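Side-chain contacts in structure-specific endonuclease subunit SLX1 (Candida glabrata, PDB 4XLG), which probably acts as the catalytic subunit of the SLX1-SLX4 endonuclease, nicking branched DNA near junctions during repair and recombination: residues B[67-70]-B[74-77]; B[203-208]-B[295-300]; B[219-224]-B[257-262]; B[238-243]-B[249-254]. The protein carries 1 engineered substitution. All coordinates share one frame; numbering follows the deposited sequence.

Contact 1 (B[67-70]-B[74-77])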
loop_
_atom_site.group_PDB
_atom_site.type_symbol
_atom_site.label_atom_id
_atom_site.label_comp_id
_atom_site.label_asym_id
_atom_site.label_seq_id
_atom_site.Cartn_x
_atom_site.Cartn_y
_atom_site.Cartn_z
ATOM N N TYR B 67 2.456 -4.735 -3.588
ATOM C CA TYR B 67 1.285 -4.860 -2.714
ATOM C C TYR B 67 1.561 -4.104 -1.403
ATOM O O TYR B 67 2.605 -3.445 -1.263
ATOM C CB TYR B 67 0.932 -6.351 -2.475
ATOM C CG TYR B 67 1.976 -7.158 -1.708
ATOM C CD1 TYR B 67 3.116 -7.668 -2.347
ATOM C CD2 TYR B 67 1.789 -7.435 -0.337
ATOM C CE1 TYR B 67 4.057 -8.416 -1.649
ATOM C CE2 TYR B 67 2.743 -8.196 0.368
ATOM C CZ TYR B 67 3.864 -8.692 -0.311
ATOM O OH TYR B 67 4.793 -9.423 0.396
ATOM N N GLY B 68 0.593 -4.125 -0.509
ATOM C CA GLY B 68 0.689 -3.327 0.732
ATOM C C GLY B 68 -0.134 -2.046 0.654
ATOM O O GLY B 68 0.006 -1.172 1.526
ATOM N N PHE B 69 -0.984 -1.900 -0.377
ATOM C CA PHE B 69 -1.768 -0.668 -0.532
ATOM C C PHE B 69 -2.777 -0.473 0.591
ATOM O O PHE B 69 -3.380 -1.436 1.041
ATOM C CB PHE B 69 -2.509 -0.674 -1.867
ATOM C CG PHE B 69 -1.565 -0.503 -3.043
ATOM C CD1 PHE B 69 -1.103 0.769 -3.361
ATOM C CD2 PHE B 69 -1.097 -1.597 -3.758
ATOM C CE1 PHE B 69 -0.196 0.975 -4.407
ATOM C CE2 PHE B 69 -0.200 -1.407 -4.816
ATOM C CZ PHE B 69 0.248 -0.111 -5.153
ATOM N N PRO B 70 -2.941 0.776 1.037
ATOM C CA PRO B 70 -3.822 1.023 2.180
ATOM C C PRO B 70 -5.298 0.963 1.774
ATOM O O PRO B 70 -6.168 0.998 2.645
ATOM C CB PRO B 70 -3.432 2.444 2.639
ATOM C CG PRO B 70 -2.776 3.108 1.399
ATOM C CD PRO B 70 -2.063 1.925 0.722
ATOM N N ALA B 74 -6.155 3.525 -3.499
ATOM C CA ALA B 74 -4.696 3.750 -3.683
ATOM C C ALA B 74 -4.074 2.805 -4.689
ATOM O O ALA B 74 -3.203 3.211 -5.468
ATOM C CB ALA B 74 -3.944 3.616 -2.325
ATOM N N ALA B 75 -4.470 1.523 -4.665
ATOM C CA ALA B 75 -3.941 0.556 -5.645
ATOM C C ALA B 75 -4.321 0.995 -7.056
ATOM O O ALA B 75 -3.552 0.882 -7.994
ATOM C CB ALA B 75 -4.515 -0.868 -5.369
ATOM N N LEU B 76 -5.569 1.433 -7.221
ATOM C CA LEU B 76 -6.005 1.863 -8.572
ATOM C C LEU B 76 -5.246 3.113 -9.020
ATOM O O LEU B 76 -4.925 3.292 -10.196
ATOM C CB LEU B 76 -7.518 2.185 -8.566
ATOM C CG LEU B 76 -8.393 0.928 -8.455
ATOM C CD1 LEU B 76 -9.876 1.265 -8.134
ATOM C CD2 LEU B 76 -8.254 0.103 -9.736
ATOM N N GLN B 77 -5.007 4.025 -8.091
ATOM C CA GLN B 77 -4.176 5.189 -8.429
ATOM C C GLN B 77 -2.811 4.768 -8.951
ATOM O O GLN B 77 -2.332 5.334 -9.954
ATOM C CB GLN B 77 -3.992 6.121 -7.227
ATOM C CG GLN B 77 -5.279 6.787 -6.812
ATOM C CD GLN B 77 -5.106 7.526 -5.504
ATOM O OE1 GLN B 77 -4.799 6.929 -4.478
ATOM N NE2 GLN B 77 -5.250 8.838 -5.553
#
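F69 lays the broad side of its ring against the first turns of helix 72-84, where A75 offers a bare stretch of backbone. The A75 CA sits 3.7 Å from the centroid of the F69 ring and 16° off the ring normal, a CH-pi contact made by a main-chain carbon. Rotation about CA-CB of F69 places CG opposite its own carbonyl carbon (chi1 -71°), while a nearly perpendicular second torsion (-79°) swings the flat of the ring onto the helix. The methyl of A75 joins from the same residue, its CB lying 3.8 Å from CG of F69 near the base of the ring. A74 is met obliquely, with its carbonyl C 3.8 Å from CD1 of F69. One residue on, P70 uses the far corner of its ring, CG resting 3.9 Å from CB of A74. Alanine suits both helix positions: a methyl on A75 lets the F69 ring reach the backbone, with F69 CA and A75 CA 5.7 Å apart, and the methyl of A74 gives the rigid P70 a small surface to rest on. Farther along the same helix F78 meets the F69 ring edge-to-face, while L128 touches it from a loop. With no hydrogen bond across it, this buried corner of the GIY-YIG domain depends on dispersion, CH-pi attraction and the fit of ring to helix.

Contact 2 (B[203-208]-B[295-300])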
loop_
_atom_site.group_PDB
_atom_site.type_symbol
_atom_site.label_atom_id
_atom_site.label_comp_id
_atom_site.label_asym_id
_atom_site.label_seq_id
_atom_site.Cartn_x
_atom_site.Cartn_y
_atom_site.Cartn_z
ATOM N N LYS B 203 -2.209 -14.710 11.834
ATOM C CA LYS B 203 -1.451 -15.045 13.035
ATOM C C LYS B 203 -1.145 -13.792 13.881
ATOM O O LYS B 203 -1.314 -13.801 15.122
ATOM C CB LYS B 203 -0.152 -15.768 12.645
ATOM C CG LYS B 203 0.757 -16.121 13.848
ATOM C CD LYS B 203 2.133 -16.593 13.350
ATOM C CE LYS B 203 3.084 -16.921 14.492
ATOM N NZ LYS B 203 2.747 -18.187 15.208
ATOM N N THR B 204 -0.679 -12.732 13.225
ATOM C CA THR B 204 -0.330 -11.513 13.941
ATOM C C THR B 204 -1.559 -10.845 14.588
ATOM O O THR B 204 -1.490 -10.397 15.726
ATOM C CB THR B 204 0.398 -10.532 12.994
ATOM O OG1 THR B 204 1.537 -11.227 12.467
ATOM C CG2 THR B 204 0.890 -9.275 13.744
ATOM N N LEU B 205 -2.683 -10.806 13.879
ATOM C CA LEU B 205 -3.935 -10.280 14.464
ATOM C C LEU B 205 -4.272 -11.038 15.730
ATOM O O LEU B 205 -4.603 -10.437 16.735
ATOM C CB LEU B 205 -5.113 -10.390 13.477
ATOM C CG LEU B 205 -5.133 -9.341 12.376
ATOM C CD1 LEU B 205 -5.849 -9.873 11.118
ATOM C CD2 LEU B 205 -5.837 -8.068 12.935
ATOM N N LEU B 206 -4.190 -12.369 15.679
ATOM C CA LEU B 206 -4.512 -13.181 16.855
ATOM C C LEU B 206 -3.606 -12.835 18.037
ATOM O O LEU B 206 -4.060 -12.710 19.175
ATOM C CB LEU B 206 -4.385 -14.673 16.510
ATOM C CG LEU B 206 -5.462 -15.289 15.617
ATOM C CD1 LEU B 206 -5.170 -16.772 15.297
ATOM C CD2 LEU B 206 -6.831 -15.134 16.267
ATOM N N LEU B 207 -2.311 -12.668 17.777
ATOM C CA LEU B 207 -1.377 -12.311 18.856
ATOM C C LEU B 207 -1.646 -10.924 19.461
ATOM O O LEU B 207 -1.605 -10.775 20.703
ATOM C CB LEU B 207 0.069 -12.375 18.346
ATOM C CG LEU B 207 0.643 -13.767 18.077
ATOM C CD1 LEU B 207 1.935 -13.682 17.242
ATOM C CD2 LEU B 207 0.910 -14.474 19.412
ATOM N N TYR B 208 -1.929 -9.920 18.624
ATOM C CA TYR B 208 -2.313 -8.595 19.159
ATOM C C TYR B 208 -3.630 -8.633 19.960
ATOM O O TYR B 208 -3.763 -8.004 21.010
ATOM C CB TYR B 208 -2.459 -7.578 18.029
ATOM C CG TYR B 208 -1.161 -7.249 17.337
ATOM C CD1 TYR B 208 0.073 -7.393 17.987
ATOM C CD2 TYR B 208 -1.170 -6.728 16.024
ATOM C CE1 TYR B 208 1.282 -7.062 17.311
ATOM C CE2 TYR B 208 0.011 -6.414 15.377
ATOM C CZ TYR B 208 1.207 -6.552 16.005
ATOM O OH TYR B 208 2.346 -6.207 15.284
ATOM N N SER B 295 -4.479 -1.869 13.567
ATOM C CA SER B 295 -5.232 -1.004 14.452
ATOM C C SER B 295 -6.706 -1.024 14.104
ATOM O O SER B 295 -7.576 -1.271 14.947
ATOM C CB SER B 295 -4.686 0.452 14.384
ATOM O OG SER B 295 -5.292 1.175 15.446
ATOM N N ILE B 296 -7.000 -0.781 12.848
ATOM C CA ILE B 296 -8.392 -0.709 12.422
ATOM C C ILE B 296 -9.051 -2.071 12.402
ATOM O O ILE B 296 -10.178 -2.227 12.869
ATOM C CB ILE B 296 -8.491 -0.068 11.021
ATOM C CG1 ILE B 296 -8.039 1.388 11.087
ATOM C CG2 ILE B 296 -9.906 -0.209 10.455
ATOM C CD1 ILE B 296 -8.042 2.002 9.695
ATOM N N LYS B 297 -8.328 -3.100 11.954
ATOM C CA LYS B 297 -8.978 -4.410 11.874
ATOM C C LYS B 297 -9.284 -4.988 13.258
ATOM O O LYS B 297 -10.289 -5.694 13.446
ATOM C CB LYS B 297 -8.100 -5.377 11.084
ATOM C CG LYS B 297 -8.869 -6.663 10.742
ATOM C CD LYS B 297 -8.151 -7.331 9.604
ATOM C CE LYS B 297 -8.887 -8.589 9.190
ATOM N NZ LYS B 297 -10.302 -8.335 8.816
ATOM N N LEU B 298 -8.411 -4.719 14.224
ATOM C CA LEU B 298 -8.701 -5.195 15.578
ATOM C C LEU B 298 -9.966 -4.528 16.105
ATOM O O LEU B 298 -10.766 -5.153 16.780
ATOM C CB LEU B 298 -7.521 -4.934 16.514
ATOM C CG LEU B 298 -6.329 -5.868 16.224
ATOM C CD1 LEU B 298 -5.040 -5.267 16.806
ATOM C CD2 LEU B 298 -6.550 -7.297 16.733
ATOM N N ASN B 299 -10.127 -3.248 15.808
ATOM C CA ASN B 299 -11.281 -2.509 16.313
ATOM C C ASN B 299 -12.556 -2.986 15.640
ATOM O O ASN B 299 -13.602 -3.019 16.255
ATOM C CB ASN B 299 -11.071 -1.005 16.087
ATOM C CG ASN B 299 -12.230 -0.166 16.629
ATOM O OD1 ASN B 299 -12.871 0.581 15.892
ATOM N ND2 ASN B 299 -12.515 -0.317 17.908
ATOM N N LYS B 300 -12.458 -3.324 14.353
ATOM C CA LYS B 300 -13.528 -4.014 13.626
ATOM C C LYS B 300 -13.370 -5.520 13.792
ATOM O O LYS B 300 -14.038 -6.126 14.632
ATOM C CB LYS B 300 -13.515 -3.650 12.132
#
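K297 and L298, near the end of helix 288-299, are the residues that meet L205 and Y208 of the long helix 176-213. The two short helical segments cross at -67° with their axes 10.6 Å apart at the closest, a spacing filled by leucine, by the aliphatic part of a lysine and by the CB of a tyrosine. The segment begins with S295, whose side chain leaves the interface and whose hydroxyl is hydrogen-bonded to the carbonyl O of F239. K297 follows, its CG opposite the backbone N (chi1 -169°) so that the methylene chain runs across the end of L205 at about a right angle. Its CD lies 3.7 Å from CD1 of L205, and its CB is 4.0 Å from CD2 of the same leucine. The chain bends only at its last torsion (57°), where NZ turns off to a hydrogen bond with the side-chain O of Q6. L298 comes next and slides past L205 in the opposite direction, the two CD2 methyls 3.9 Å apart. That L298 CD2 also lies 3.7 Å from the carbonyl O of L205, while its other branch, CD1, reaches CB of Y208 at 3.7 Å. The Y208 ring lies edge-to-face with Y294, and its hydroxyl is hydrogen-bonded to the carbonyl O of C242. The crossing has no hydrogen bond and is almost wholly apolar: the lysine lends it methylenes and turns its ammonium group aside to Q6, while the tyrosine hydroxyl ties the long helix to the zinc-binding part.

Contact 3 (B[219-224]-B[257-262]). With ZN (zinc ion), chain C.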
loop_
_atom_site.group_PDB
_atom_site.type_symbol
_atom_site.label_atom_id
_atom_site.label_comp_id
_atom_site.label_asym_id
_atom_site.label_seq_id
_atom_site.Cartn_x
_atom_site.Cartn_y
_atom_site.Cartn_z
ATOM N N CYS B 219 -0.739 1.983 28.161
ATOM C CA CYS B 219 -0.288 2.714 26.972
ATOM C C CYS B 219 1.117 3.241 27.241
ATOM O O CYS B 219 1.368 3.874 28.277
ATOM C CB CYS B 219 -1.252 3.852 26.623
ATOM S SG CYS B 219 -0.573 5.113 25.481
ATOM N N GLN B 220 2.033 2.958 26.316
ATOM C CA GLN B 220 3.411 3.428 26.447
ATOM C C GLN B 220 3.513 4.907 26.860
ATOM O O GLN B 220 4.386 5.258 27.633
ATOM C CB GLN B 220 4.174 3.216 25.134
ATOM C CG GLN B 220 5.563 3.873 25.103
ATOM C CD GLN B 220 6.650 3.038 25.777
ATOM O OE1 GLN B 220 6.466 1.854 26.070
ATOM N NE2 GLN B 220 7.793 3.658 26.018
ATOM N N PHE B 221 2.609 5.753 26.352
ATOM C CA PHE B 221 2.682 7.210 26.567
ATOM C C PHE B 221 1.746 7.765 27.640
ATOM O O PHE B 221 2.188 8.535 28.481
ATOM C CB PHE B 221 2.423 7.938 25.241
ATOM C CG PHE B 221 3.209 7.372 24.110
ATOM C CD1 PHE B 221 4.551 7.698 23.949
ATOM C CD2 PHE B 221 2.638 6.463 23.257
ATOM C CE1 PHE B 221 5.290 7.131 22.932
ATOM C CE2 PHE B 221 3.369 5.898 22.206
ATOM C CZ PHE B 221 4.692 6.231 22.048
ATOM N N CYS B 222 0.466 7.386 27.639
ATOM C CA CYS B 222 -0.463 7.994 28.609
ATOM C C CYS B 222 -0.728 7.095 29.822
ATOM O O CYS B 222 -1.357 7.528 30.799
ATOM C CB CYS B 222 -1.788 8.342 27.933
ATOM S SG CYS B 222 -2.904 6.935 27.742
ATOM N N ASN B 223 -0.268 5.844 29.746
ATOM C CA ASN B 223 -0.291 4.896 30.893
ATOM C C ASN B 223 -1.659 4.295 31.252
ATOM O O ASN B 223 -1.761 3.504 32.200
ATOM C CB ASN B 223 0.292 5.557 32.159
ATOM C CG ASN B 223 1.736 5.978 31.979
ATOM O OD1 ASN B 223 2.590 5.162 31.633
ATOM N ND2 ASN B 223 2.013 7.261 32.186
ATOM N N LYS B 224 -2.711 4.655 30.532
ATOM C CA LYS B 224 -4.013 4.078 30.830
ATOM C C LYS B 224 -4.078 2.660 30.302
ATOM O O LYS B 224 -3.392 2.317 29.333
ATOM C CB LYS B 224 -5.132 4.908 30.234
ATOM C CG LYS B 224 -5.218 6.311 30.795
ATOM C CD LYS B 224 -6.201 7.096 29.955
ATOM C CE LYS B 224 -6.317 8.525 30.422
ATOM N NZ LYS B 224 -7.118 9.270 29.419
ATOM N N TYR B 257 0.636 8.330 17.531
ATOM C CA TYR B 257 0.641 9.358 16.485
ATOM C C TYR B 257 1.247 10.658 16.997
ATOM O O TYR B 257 2.142 11.251 16.364
ATOM C CB TYR B 257 -0.785 9.600 15.960
ATOM C CG TYR B 257 -0.815 10.732 14.955
ATOM C CD1 TYR B 257 -0.440 10.504 13.619
ATOM C CD2 TYR B 257 -1.149 12.038 15.350
ATOM C CE1 TYR B 257 -0.423 11.575 12.679
ATOM C CE2 TYR B 257 -1.158 13.085 14.426
ATOM C CZ TYR B 257 -0.803 12.851 13.102
ATOM O OH TYR B 257 -0.779 13.931 12.213
ATOM N N ARG B 258 0.738 11.096 18.150
ATOM C CA ARG B 258 1.197 12.334 18.780
ATOM C C ARG B 258 2.687 12.302 19.051
ATOM O O ARG B 258 3.407 13.277 18.786
ATOM C CB ARG B 258 0.447 12.580 20.082
ATOM C CG ARG B 258 -0.814 13.392 19.922
ATOM C CD ARG B 258 -0.627 14.785 20.507
ATOM N NE ARG B 258 -0.448 14.745 21.955
ATOM C CZ ARG B 258 -0.194 15.811 22.696
ATOM N NH1 ARG B 258 -0.086 17.003 22.125
ATOM N NH2 ARG B 258 -0.054 15.685 24.007
ATOM N N TYR B 259 3.154 11.176 19.561
ATOM C CA TYR B 259 4.554 11.046 19.891
ATOM C C TYR B 259 5.429 11.052 18.643
ATOM O O TYR B 259 6.469 11.728 18.604
ATOM C CB TYR B 259 4.775 9.768 20.708
ATOM C CG TYR B 259 6.227 9.510 21.027
ATOM C CD1 TYR B 259 6.869 10.211 22.043
ATOM C CD2 TYR B 259 6.961 8.572 20.296
ATOM C CE1 TYR B 259 8.187 9.976 22.327
ATOM C CE2 TYR B 259 8.292 8.331 20.580
ATOM C CZ TYR B 259 8.891 9.032 21.593
ATOM O OH TYR B 259 10.216 8.801 21.879
ATOM N N PHE B 260 5.021 10.289 17.631
ATOM C CA PHE B 260 5.809 10.208 16.420
ATOM C C PHE B 260 5.866 11.549 15.694
ATOM O O PHE B 260 6.864 11.856 15.046
ATOM C CB PHE B 260 5.256 9.138 15.467
ATOM C CG PHE B 260 5.421 7.737 15.981
ATOM C CD1 PHE B 260 6.532 7.386 16.734
ATOM C CD2 PHE B 260 4.464 6.778 15.720
ATOM C CE1 PHE B 260 6.683 6.084 17.210
ATOM C CE2 PHE B 260 4.607 5.481 16.188
ATOM C CZ PHE B 260 5.711 5.123 16.927
ATOM N N MET B 261 4.797 12.337 15.783
ATOM C CA MET B 261 4.742 13.605 15.053
ATOM C C MET B 261 5.384 14.756 15.814
ATOM O O MET B 261 5.411 15.899 15.341
ATOM C CB MET B 261 3.289 13.934 14.679
ATOM C CG MET B 261 2.687 12.927 13.708
ATOM S SD MET B 261 3.675 12.624 12.197
ATOM C CE MET B 261 3.432 14.184 11.317
ATOM N N SER B 262 5.905 14.466 16.999
ATOM C CA SER B 262 6.664 15.463 17.718
ATOM C C SER B 262 8.133 15.066 17.749
ATOM O O SER B 262 8.989 15.899 18.061
ATOM C CB SER B 262 6.132 15.628 19.126
ATOM O OG SER B 262 6.422 14.466 19.853
HETATM ZN ZN ZN C . -2.443 6.428 25.478
#
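The C-terminal zinc-binding domain of SLX1, which belongs to the RING clan, carries at 219-224 a CxxC turn whose N-H...S bonds resemble a rubredoxin-type zinc knuckle, and from it F221 reaches Y259 on helix 253-260. The aromatic pair is oblique, with ring centroids 4.7 Å apart and planes at 31°, though the closest approach modelled between the rings is doubtful. Y259 CB comes over one face of the F221 ring, 3.9 Å from its centroid, as a CH-pi contact; that approach follows from the first torsion of Y259, which carries CG opposite the backbone N (chi1 177°). On the opposite face of the F221 ring lies CG of Q220, above its centre, so the phenylalanine is held between its own neighbour and the helix. F221 also touches C255 and A256, an apolar side chain being apt where loop and helix meet beside the metal. The turn itself is built round zinc, with C219 SG at 2.3 Å and C222 SG at 2.4 Å from the ion; H252 and C255 complete the site. The C222 amide N gives a nearly straight hydrogen bond to C219 SG (3.3 Å, 179°), and the F221 amide adds a weak one to the same sulfur. Such N-H donors would be expected to stabilise and partly disperse the negative charge of a zinc-bound thiolate. Farther along segment 257-262, the carbonyl O of Y259 takes two hydrogen bonds from S262, and OG, 3.0 Å away, approaches from the same face of the carbonyl plane as the S262 amide N.

Contact 4 (B[238-243]-B[249-254]). With ZN (zinc ion), chain C; ZN (zinc ion), chain D.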
loop_
_atom_site.group_PDB
_atom_site.type_symbol
_atom_site.label_atom_id
_atom_site.label_comp_id
_atom_site.label_asym_id
_atom_site.label_seq_id
_atom_site.Cartn_x
_atom_site.Cartn_y
_atom_site.Cartn_z
ATOM N N LEU B 238 -8.564 2.508 19.187
ATOM C CA LEU B 238 -7.566 2.196 18.172
ATOM C C LEU B 238 -6.210 2.086 18.873
ATOM O O LEU B 238 -5.783 3.020 19.572
ATOM C CB LEU B 238 -7.530 3.269 17.081
ATOM C CG LEU B 238 -8.732 3.360 16.147
ATOM C CD1 LEU B 238 -8.472 4.438 15.047
ATOM C CD2 LEU B 238 -8.985 1.963 15.508
ATOM N N PHE B 239 -5.556 0.941 18.701
ATOM C CA PHE B 239 -4.301 0.669 19.371
ATOM C C PHE B 239 -3.181 0.522 18.355
ATOM O O PHE B 239 -3.434 0.270 17.176
ATOM C CB PHE B 239 -4.397 -0.591 20.194
ATOM C CG PHE B 239 -5.522 -0.557 21.185
ATOM C CD1 PHE B 239 -5.554 0.412 22.178
ATOM C CD2 PHE B 239 -6.567 -1.454 21.092
ATOM C CE1 PHE B 239 -6.611 0.468 23.109
ATOM C CE2 PHE B 239 -7.615 -1.429 22.021
ATOM C CZ PHE B 239 -7.648 -0.455 23.023
ATOM N N ALA B 240 -1.958 0.671 18.838
ATOM C CA ALA B 240 -0.760 0.545 18.022
ATOM C C ALA B 240 0.168 -0.441 18.707
ATOM O O ALA B 240 0.305 -0.426 19.951
ATOM C CB ALA B 240 -0.068 1.912 17.840
ATOM N N PHE B 241 0.774 -1.318 17.906
ATOM C CA PHE B 241 1.653 -2.369 18.409
ATOM C C PHE B 241 2.968 -2.348 17.667
ATOM O O PHE B 241 3.014 -1.964 16.501
ATOM C CB PHE B 241 1.028 -3.763 18.229
ATOM C CG PHE B 241 -0.322 -3.909 18.853
ATOM C CD1 PHE B 241 -1.457 -3.457 18.195
ATOM C CD2 PHE B 241 -0.449 -4.495 20.101
ATOM C CE1 PHE B 241 -2.702 -3.603 18.771
ATOM C CE2 PHE B 241 -1.695 -4.656 20.689
ATOM C CZ PHE B 241 -2.817 -4.198 20.026
ATOM N N CYS B 242 4.016 -2.846 18.303
ATOM C CA CYS B 242 5.259 -3.042 17.589
ATOM C C CYS B 242 5.075 -4.162 16.571
ATOM O O CYS B 242 4.336 -5.129 16.829
ATOM C CB CYS B 242 6.404 -3.382 18.541
ATOM S SG CYS B 242 7.999 -3.514 17.601
ATOM N N ARG B 243 5.734 -4.042 15.421
ATOM C CA ARG B 243 5.676 -5.101 14.420
ATOM C C ARG B 243 6.339 -6.374 14.922
ATOM O O ARG B 243 6.041 -7.453 14.436
ATOM C CB ARG B 243 6.332 -4.660 13.107
ATOM C CG ARG B 243 7.846 -4.545 13.158
ATOM C CD ARG B 243 8.331 -4.304 11.718
ATOM N NE ARG B 243 9.757 -4.009 11.598
ATOM C CZ ARG B 243 10.695 -4.928 11.373
ATOM N NH1 ARG B 243 10.358 -6.212 11.260
ATOM N NH2 ARG B 243 11.968 -4.566 11.263
ATOM N N PHE B 249 5.948 -3.227 23.245
ATOM C CA PHE B 249 5.386 -1.895 22.963
ATOM C C PHE B 249 3.927 -1.971 22.525
ATOM O O PHE B 249 3.575 -2.624 21.519
ATOM C CB PHE B 249 6.184 -1.150 21.891
ATOM C CG PHE B 249 5.500 0.090 21.397
ATOM C CD1 PHE B 249 5.228 1.138 22.271
ATOM C CD2 PHE B 249 5.106 0.206 20.069
ATOM C CE1 PHE B 249 4.574 2.288 21.819
ATOM C CE2 PHE B 249 4.472 1.349 19.610
ATOM C CZ PHE B 249 4.201 2.401 20.497
ATOM N N VAL B 250 3.077 -1.301 23.294
ATOM C CA VAL B 250 1.678 -1.138 22.922
ATOM C C VAL B 250 1.231 0.266 23.352
ATOM O O VAL B 250 1.663 0.752 24.387
ATOM C CB VAL B 250 0.797 -2.244 23.565
ATOM C CG1 VAL B 250 0.919 -2.236 25.089
ATOM C CG2 VAL B 250 -0.648 -2.130 23.122
ATOM N N SER B 251 0.388 0.927 22.561
ATOM C CA SER B 251 -0.117 2.259 22.931
ATOM C C SER B 251 -1.510 2.497 22.316
ATOM O O SER B 251 -1.967 1.730 21.463
ATOM C CB SER B 251 0.855 3.360 22.445
ATOM O OG SER B 251 0.811 3.409 21.022
ATOM N N HIS B 252 -2.165 3.573 22.730
ATOM C CA HIS B 252 -3.265 4.126 21.937
ATOM C C HIS B 252 -2.710 4.592 20.618
ATOM O O HIS B 252 -1.628 5.177 20.598
ATOM C CB HIS B 252 -3.937 5.287 22.710
ATOM C CG HIS B 252 -4.639 4.824 23.946
ATOM N ND1 HIS B 252 -4.269 5.222 25.209
ATOM C CD2 HIS B 252 -5.657 3.944 24.114
ATOM C CE1 HIS B 252 -5.026 4.613 26.105
ATOM N NE2 HIS B 252 -5.873 3.828 25.462
ATOM N N LEU B 253 -3.443 4.376 19.519
ATOM C CA LEU B 253 -3.016 4.894 18.225
ATOM C C LEU B 253 -2.821 6.422 18.273
ATOM O O LEU B 253 -1.822 6.955 17.748
ATOM C CB LEU B 253 -4.031 4.553 17.127
ATOM C CG LEU B 253 -3.599 4.941 15.698
ATOM C CD1 LEU B 253 -2.274 4.255 15.269
ATOM C CD2 LEU B 253 -4.721 4.645 14.673
ATOM N N ALA B 254 -3.773 7.127 18.881
ATOM C CA ALA B 254 -3.646 8.589 18.990
ATOM C C ALA B 254 -2.395 8.985 19.747
ATOM O O ALA B 254 -1.730 9.970 19.393
ATOM C CB ALA B 254 -4.875 9.214 19.666
HETATM ZN ZN ZN C . -2.443 6.428 25.478
HETATM ZN ZN ZN D . 9.398 -2.766 19.451
HETATM O O HOH W 1 -6.194 6.013 19.529
#
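L238 and L253 meet just past one end of a short antiparallel beta hairpin, the L253 amide N giving a nearly straight hydrogen bond (2.7 Å, 175°) to the L238 carbonyl O. Their side chains lie side by side, pointing the same way. Next along the ladder, A240 and S251 form the hydrogen-bonded pair, A240 N to S251 O at 2.8 Å and S251 N to A240 O at 2.9 Å. Small residues suit this face, since A256 of helix 253-260 touches both. F241 and V250 are a non-hydrogen-bonded pair; CG2 of V250, carried opposite the backbone N, meets CE2 of F241 at 3.7 Å. At the far end C242 N reaches F249 O in a longer bond of 3.3 Å. F239 and H252 are a non-hydrogen-bonded pair whose side chains diverge at CB, yet their rings come rim to rim, with S251 O at the F239 edge.

The next shell is metal. H252, at the N-cap position of helix 253-260, binds one zinc ion through ND1 (2.2 Å), with C219, C222 and C255, and S251 OG is hydrogen-bonded to its carbonyl O. C242 SG binds the second zinc at 2.4 Å, together with C247, C279 and C282. A water also links the L238 carbonyl to the A254 amide. Further out, F241 stacks on the Y208 ring and, with F239, touches I212 of helix 176-213, while L238 and L253 lean on S295 of helix 288-299, so the hairpin sits between those two helices and the start of helix 253-260.

In the fold
From the N terminus, contact 1 closes first: a short local loop inside the GIY-YIG domain, joining the end of strand 60-67 to helix 72-84. It lies in series with the rest and touches none of them. Contact 2 then closes a long loop of 86 residues between helix 176-213 and helix 288-299. Contact 3 is nested within that loop, and contact 4 within contact 3. Contacts 3 and 4 share a zinc ion and helix 253-260, and Q220 N reaches V250 O. Contact 4 also meets contact 2 directly, its hairpin lying against both helices there. The three therefore form one continuous C-terminal assembly, some 20 Å or more from contact 1 between centres.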